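Local coordinates for dTDP-4-dehydrorhamnose reductase (Yersinia enterocolitica, PDB 5U9C), which probably reduces dTDP-4-dehydro-beta-L-rhamnose to dTDP-beta-L-rhamnose with NADPH, the final step in making this activated sugar, at residues 8-13 / 20-25; 230-235 / 281-286. One frame throughout, in Å; residues are numbered along the deposited sequence.

In the fold
Contact 1 belongs to the part expected to bind the dinucleotide, as in Rossmann-fold reductases: residues 8-13 and 20-25 lie on the first strand (7-11), with the start of its turn, and on the first helix (16-25). Contact 2, between 230-235 and 281-286, joins two late helices on the side where the substrate probably binds; Ile232 comes within about 5 Å of Phe168 and about 9 Å of Lys171, side chain to side chain, and both residues bind (R)-malate in a crystal structure of this protein. The contact centres are about 27 Å apart, yet they touch, with Tyr20 OH packing 4.2 Å from Tyr286 CE1. Contact 1 lies away from the malate residues; each contact rests largely on aliphatic side chains.

Contact 1 of 2, residues 8-13 / 20-25; sequences ILITGG and YVTSAL
Ile8 and Ile10 reach out from strand 7-11 to meet Leu25 on helix 16-25, and these three side chains supply the apolar part of the contact. Ile8 and Leu25 come tip to tip: Ile8 CD1 stands 3.7 Å from Leu25 CD2 and nearly as close to Leu25 CD1, so one methyl faces the fork of the leucine. Ile10 also approaches Leu25 end on, but uses a single branch, with its CD1 at 3.9 Å from Leu25 CD1. Both isoleucines place CG1 opposite the carbonyl carbon (chi1 -69° in Ile8, -51° in Ile10) and then extend it, which carries CD1 of each to the helix. The apolar packing continues beyond these three: Val32 of the neighbouring strand 31-34 touches Ile10 and Leu25, while Leu61 of strand 59-62 touches both isoleucines.

The polar side of the contact is Thr22. Its OG1 lies 3.7 Å from Ile10 CD1, the two side chains slanting past each other, and 3.6 Å from Gly13 O, which is proximity without a hydrogen bond. The hydroxyl is instead bonded to Gly18 O, one turn back in the same helix.

The axes of strand 8-11 and helix 20-25 run nearly antiparallel, at 158°, and approach to 10.6 Å, as expected for the first half of a beta-alpha-beta unit whose next strand is 31-34. Gly13 begins a GxGxxG pattern with Gly15 and Gly18, consistent with the dinucleotide-binding turn of a Rossmann fold. With no hydrogen bond crossing between the two segments, the helix is held against the sheet here by aliphatic van der Waals contact, while the threonine hydroxyl is satisfied within its own helix and can border the greasy surface.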
loop_
_atom_site.group_PDB
_atom_site.type_symbol
_atom_site.label_atom_id
_atom_site.label_comp_id
_atom_site.label_asym_id
_atom_site.label_seq_id
_atom_site.Cartn_x
_atom_site.Cartn_y
_atom_site.Cartn_z
ATOM N N ILE D 8 -27.155 37.751 2.192
ATOM C CA ILE D 8 -26.635 36.440 1.795
ATOM C C ILE D 8 -26.149 36.536 0.346
ATOM O O ILE D 8 -26.893 36.964 -0.548
ATOM C CB ILE D 8 -27.721 35.348 1.828
ATOM C CG1 ILE D 8 -28.137 35.066 3.263
ATOM C CG2 ILE D 8 -27.192 34.064 1.196
ATOM C CD1 ILE D 8 -29.362 34.189 3.398
ATOM N N LEU D 9 -24.912 36.139 0.114
ATOM C CA LEU D 9 -24.342 36.109 -1.227
ATOM C C LEU D 9 -24.142 34.625 -1.604
ATOM O O LEU D 9 -23.474 33.878 -0.877
ATOM C CB LEU D 9 -23.051 36.913 -1.254
ATOM C CG LEU D 9 -22.382 37.088 -2.618
ATOM C CD1 LEU D 9 -21.511 38.345 -2.650
ATOM C CD2 LEU D 9 -21.564 35.862 -3.006
ATOM N N ILE D 10 -24.738 34.208 -2.724
ATOM C CA ILE D 10 -24.704 32.805 -3.181
ATOM C C ILE D 10 -23.992 32.603 -4.509
ATOM O O ILE D 10 -24.308 33.293 -5.472
ATOM C CB ILE D 10 -26.148 32.257 -3.409
ATOM C CG1 ILE D 10 -27.006 32.527 -2.186
ATOM C CG2 ILE D 10 -26.136 30.749 -3.759
ATOM C CD1 ILE D 10 -28.424 32.024 -2.289
ATOM N N THR D 11 -23.042 31.659 -4.561
ATOM C CA THR D 11 -22.406 31.256 -5.838
ATOM C C THR D 11 -23.087 29.941 -6.206
ATOM O O THR D 11 -23.469 29.174 -5.320
ATOM C CB THR D 11 -20.875 31.027 -5.744
ATOM O OG1 THR D 11 -20.586 29.808 -5.014
ATOM C CG2 THR D 11 -20.197 32.224 -5.095
ATOM N N GLY D 12 -23.217 29.662 -7.498
ATOM C CA GLY D 12 -23.895 28.423 -7.966
ATOM C C GLY D 12 -25.393 28.405 -7.651
ATOM O O GLY D 12 -25.987 27.335 -7.409
ATOM N N GLY D 13 -25.997 29.594 -7.643
ATOM C CA GLY D 13 -27.409 29.757 -7.305
ATOM C C GLY D 13 -28.406 29.069 -8.238
ATOM O O GLY D 13 -29.552 28.816 -7.828
ATOM N N TYR D 20 -32.791 25.173 -5.060
ATOM C CA TYR D 20 -33.652 24.900 -3.919
ATOM C C TYR D 20 -33.406 25.963 -2.825
ATOM O O TYR D 20 -34.346 26.514 -2.280
ATOM C CB TYR D 20 -33.419 23.495 -3.334
ATOM C CG TYR D 20 -33.921 22.282 -4.143
ATOM C CD1 TYR D 20 -35.267 21.896 -4.127
ATOM C CD2 TYR D 20 -33.029 21.461 -4.806
ATOM C CE1 TYR D 20 -35.702 20.764 -4.834
ATOM C CE2 TYR D 20 -33.448 20.332 -5.502
ATOM C CZ TYR D 20 -34.773 19.980 -5.515
ATOM O OH TYR D 20 -35.137 18.842 -6.214
ATOM N N VAL D 21 -32.141 26.258 -2.536
ATOM C CA VAL D 21 -31.795 27.218 -1.485
ATOM C C VAL D 21 -32.329 28.628 -1.773
ATOM O O VAL D 21 -32.993 29.217 -0.922
ATOM C CB VAL D 21 -30.273 27.246 -1.200
ATOM C CG1 VAL D 21 -29.936 28.310 -0.168
ATOM C CG2 VAL D 21 -29.820 25.892 -0.682
ATOM N N THR D 22 -32.033 29.150 -2.964
ATOM C CA THR D 22 -32.490 30.481 -3.395
ATOM C C THR D 22 -34.005 30.576 -3.227
ATOM O O THR D 22 -34.530 31.562 -2.704
ATOM C CB THR D 22 -32.075 30.759 -4.873
ATOM O OG1 THR D 22 -30.639 30.691 -5.000
ATOM C CG2 THR D 22 -32.532 32.125 -5.331
ATOM N N SER D 23 -34.695 29.519 -3.636
ATOM C CA SER D 23 -36.141 29.450 -3.528
ATOM C C SER D 23 -36.605 29.458 -2.061
ATOM O O SER D 23 -37.470 30.251 -1.698
ATOM C CB SER D 23 -36.649 28.211 -4.274
ATOM O OG SER D 23 -38.033 28.043 -4.099
ATOM N N ALA D 24 -36.014 28.606 -1.218
ATOM C CA ALA D 24 -36.371 28.552 0.216
ATOM C C ALA D 24 -36.111 29.897 0.919
ATOM O O ALA D 24 -36.827 30.262 1.841
ATOM C CB ALA D 24 -35.600 27.436 0.928
ATOM N N LEU D 25 -35.079 30.621 0.476
ATOM C CA LEU D 25 -34.729 31.921 1.079
ATOM C C LEU D 25 -35.735 33.037 0.806
ATOM O O LEU D 25 -35.723 34.057 1.503
ATOM C CB LEU D 25 -33.323 32.367 0.654
ATOM C CG LEU D 25 -32.192 31.562 1.301
ATOM C CD1 LEU D 25 -30.862 31.951 0.692
ATOM C CD2 LEU D 25 -32.156 31.761 2.815
#

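Contact 2 of 2, residues 230-235 / 281-286; sequences CAIGDL and SDLAKY
Helices 225-235 and 279-288 pack with their segment axes 10.4 Å apart and inclined at 49°, and the closest CA atoms across the pair, Leu235 CA and Ala284 CA, are 7.1 Å apart. Two small groups of aliphatic side chains fill the gap.

The inner group centres on Leu283. Its CG lies anti to the backbone N (chi1 179°), and the branch ending in CD2 is the one that does the touching. That methyl meets Ala231 CB at 3.8 Å and Ile232 CG1 at 4.1 Å. Ile232 passes Leu283 at roughly a right angle, offering the flank of its chain at CG1 while its side chain also packs on Ile172, Ile173 and Ile176 of helix 168-177. Leu283 also touches Ile158 of strand 156-158.

The outer group pairs Leu235 with Ala284, one turn further along the first helix from Ala231. Leu235 lays both methyls against the alanine: CD1 rests 3.8 Å from Ala284 CA, against the helix backbone itself, and CD2 lies 4.0 Å from Ala284 CB. With only a methyl at Ala284, the leucine can lie close to the main chain. Val287, a turn later in helix 279-288, touches Leu235 and Ile232 and so connects the two groups.

Every contact across the pair is apolar, and no hydrogen bond links the segments. On the second helix, Asp282 bonds to Ser219 and the Tyr286 hydroxyl to Asp165, outside the contact. Side-chain shape therefore sets how the helices fit, from buried Leu283 and Ile232, the latter about 5 Å from the malate-binding residue Phe168, side chain to side chain, out to solvent-exposed Leu235.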
loop_
_atom_site.group_PDB
_atom_site.type_symbol
_atom_site.label_atom_id
_atom_site.label_comp_id
_atom_site.label_asym_id
_atom_site.label_seq_id
_atom_site.Cartn_x
_atom_site.Cartn_y
_atom_site.Cartn_z
ATOM N N CYS D 230 -31.993 -0.430 -9.229
ATOM C CA CYS D 230 -32.982 -1.459 -8.848
ATOM C C CYS D 230 -34.124 -0.874 -8.016
ATOM O O CYS D 230 -35.292 -1.219 -8.224
ATOM C CB CYS D 230 -32.317 -2.608 -8.086
ATOM S SG CYS D 230 -31.230 -3.639 -9.106
ATOM N N ALA D 231 -33.786 0.010 -7.084
ATOM C CA ALA D 231 -34.797 0.646 -6.225
ATOM C C ALA D 231 -35.728 1.550 -7.069
ATOM O O ALA D 231 -36.941 1.508 -6.907
ATOM C CB ALA D 231 -34.132 1.429 -5.095
ATOM N N ILE D 232 -35.157 2.339 -7.977
ATOM C CA ILE D 232 -35.954 3.198 -8.890
ATOM C C ILE D 232 -36.880 2.301 -9.734
ATOM O O ILE D 232 -38.077 2.569 -9.856
ATOM C CB ILE D 232 -35.046 4.057 -9.798
ATOM C CG1 ILE D 232 -34.245 5.065 -8.957
ATOM C CG2 ILE D 232 -35.868 4.819 -10.837
ATOM C CD1 ILE D 232 -33.086 5.681 -9.708
ATOM N N GLY D 233 -36.307 1.229 -10.288
ATOM C CA GLY D 233 -37.046 0.251 -11.074
ATOM C C GLY D 233 -38.262 -0.293 -10.348
ATOM O O GLY D 233 -39.354 -0.387 -10.946
ATOM N N ASP D 234 -38.089 -0.664 -9.072
ATOM C CA ASP D 234 -39.215 -1.162 -8.251
ATOM C C ASP D 234 -40.269 -0.081 -8.056
ATOM O O ASP D 234 -41.455 -0.359 -8.123
ATOM C CB ASP D 234 -38.767 -1.612 -6.859
ATOM C CG ASP D 234 -37.925 -2.875 -6.872
ATOM O OD1 ASP D 234 -37.890 -3.612 -7.888
ATOM O OD2 ASP D 234 -37.305 -3.143 -5.814
ATOM N N LEU D 235 -39.826 1.144 -7.798
ATOM C CA LEU D 235 -40.751 2.275 -7.585
ATOM C C LEU D 235 -41.576 2.629 -8.816
ATOM O O LEU D 235 -42.700 3.053 -8.671
ATOM C CB LEU D 235 -39.999 3.516 -7.124
ATOM C CG LEU D 235 -39.435 3.398 -5.712
ATOM C CD1 LEU D 235 -38.271 4.360 -5.509
ATOM C CD2 LEU D 235 -40.545 3.609 -4.699
ATOM N N SER D 281 -35.787 5.273 1.629
ATOM C CA SER D 281 -36.890 6.200 1.912
ATOM C C SER D 281 -36.638 7.546 1.255
ATOM O O SER D 281 -37.551 8.116 0.695
ATOM C CB SER D 281 -37.052 6.451 3.414
ATOM O OG SER D 281 -37.086 5.243 4.126
ATOM N N ASP D 282 -35.417 8.079 1.382
ATOM C CA ASP D 282 -35.091 9.384 0.792
ATOM C C ASP D 282 -35.177 9.338 -0.745
ATOM O O ASP D 282 -35.678 10.280 -1.376
ATOM C CB ASP D 282 -33.715 9.887 1.273
ATOM C CG ASP D 282 -33.679 10.161 2.783
ATOM O OD1 ASP D 282 -34.758 10.374 3.379
ATOM O OD2 ASP D 282 -32.575 10.164 3.379
ATOM N N LEU D 283 -34.707 8.242 -1.338
ATOM C CA LEU D 283 -34.803 8.069 -2.783
ATOM C C LEU D 283 -36.274 7.981 -3.197
ATOM O O LEU D 283 -36.664 8.604 -4.179
ATOM C CB LEU D 283 -34.074 6.810 -3.237
ATOM C CG LEU D 283 -34.095 6.460 -4.726
ATOM C CD1 LEU D 283 -33.374 7.520 -5.529
ATOM C CD2 LEU D 283 -33.403 5.121 -4.918
ATOM N N ALA D 284 -37.081 7.203 -2.463
ATOM C CA ALA D 284 -38.523 7.058 -2.792
ATOM C C ALA D 284 -39.235 8.416 -2.848
ATOM O O ALA D 284 -39.954 8.695 -3.802
ATOM C CB ALA D 284 -39.235 6.120 -1.820
ATOM N N LYS D 285 -38.999 9.269 -1.853
ATOM C CA LYS D 285 -39.604 10.619 -1.836
ATOM C C LYS D 285 -39.219 11.432 -3.076
ATOM O O LYS D 285 -40.048 12.117 -3.669
ATOM C CB LYS D 285 -39.188 11.403 -0.595
ATOM C CG LYS D 285 -39.725 10.854 0.721
ATOM C CD LYS D 285 -39.436 11.794 1.893
ATOM C CE LYS D 285 -40.148 13.138 1.735
ATOM N NZ LYS D 285 -39.843 14.090 2.839
ATOM N N TYR D 286 -37.955 11.345 -3.468
ATOM C CA TYR D 286 -37.476 12.080 -4.636
ATOM C C TYR D 286 -38.068 11.521 -5.939
ATOM O O TYR D 286 -38.525 12.280 -6.795
ATOM C CB TYR D 286 -35.944 12.091 -4.695
ATOM C CG TYR D 286 -35.432 12.785 -5.927
ATOM C CD1 TYR D 286 -35.738 14.128 -6.149
ATOM C CD2 TYR D 286 -34.654 12.114 -6.876
ATOM C CE1 TYR D 286 -35.310 14.785 -7.283
ATOM C CE2 TYR D 286 -34.194 12.779 -8.012
ATOM C CZ TYR D 286 -34.527 14.110 -8.204
ATOM O OH TYR D 286 -34.092 14.805 -9.301
#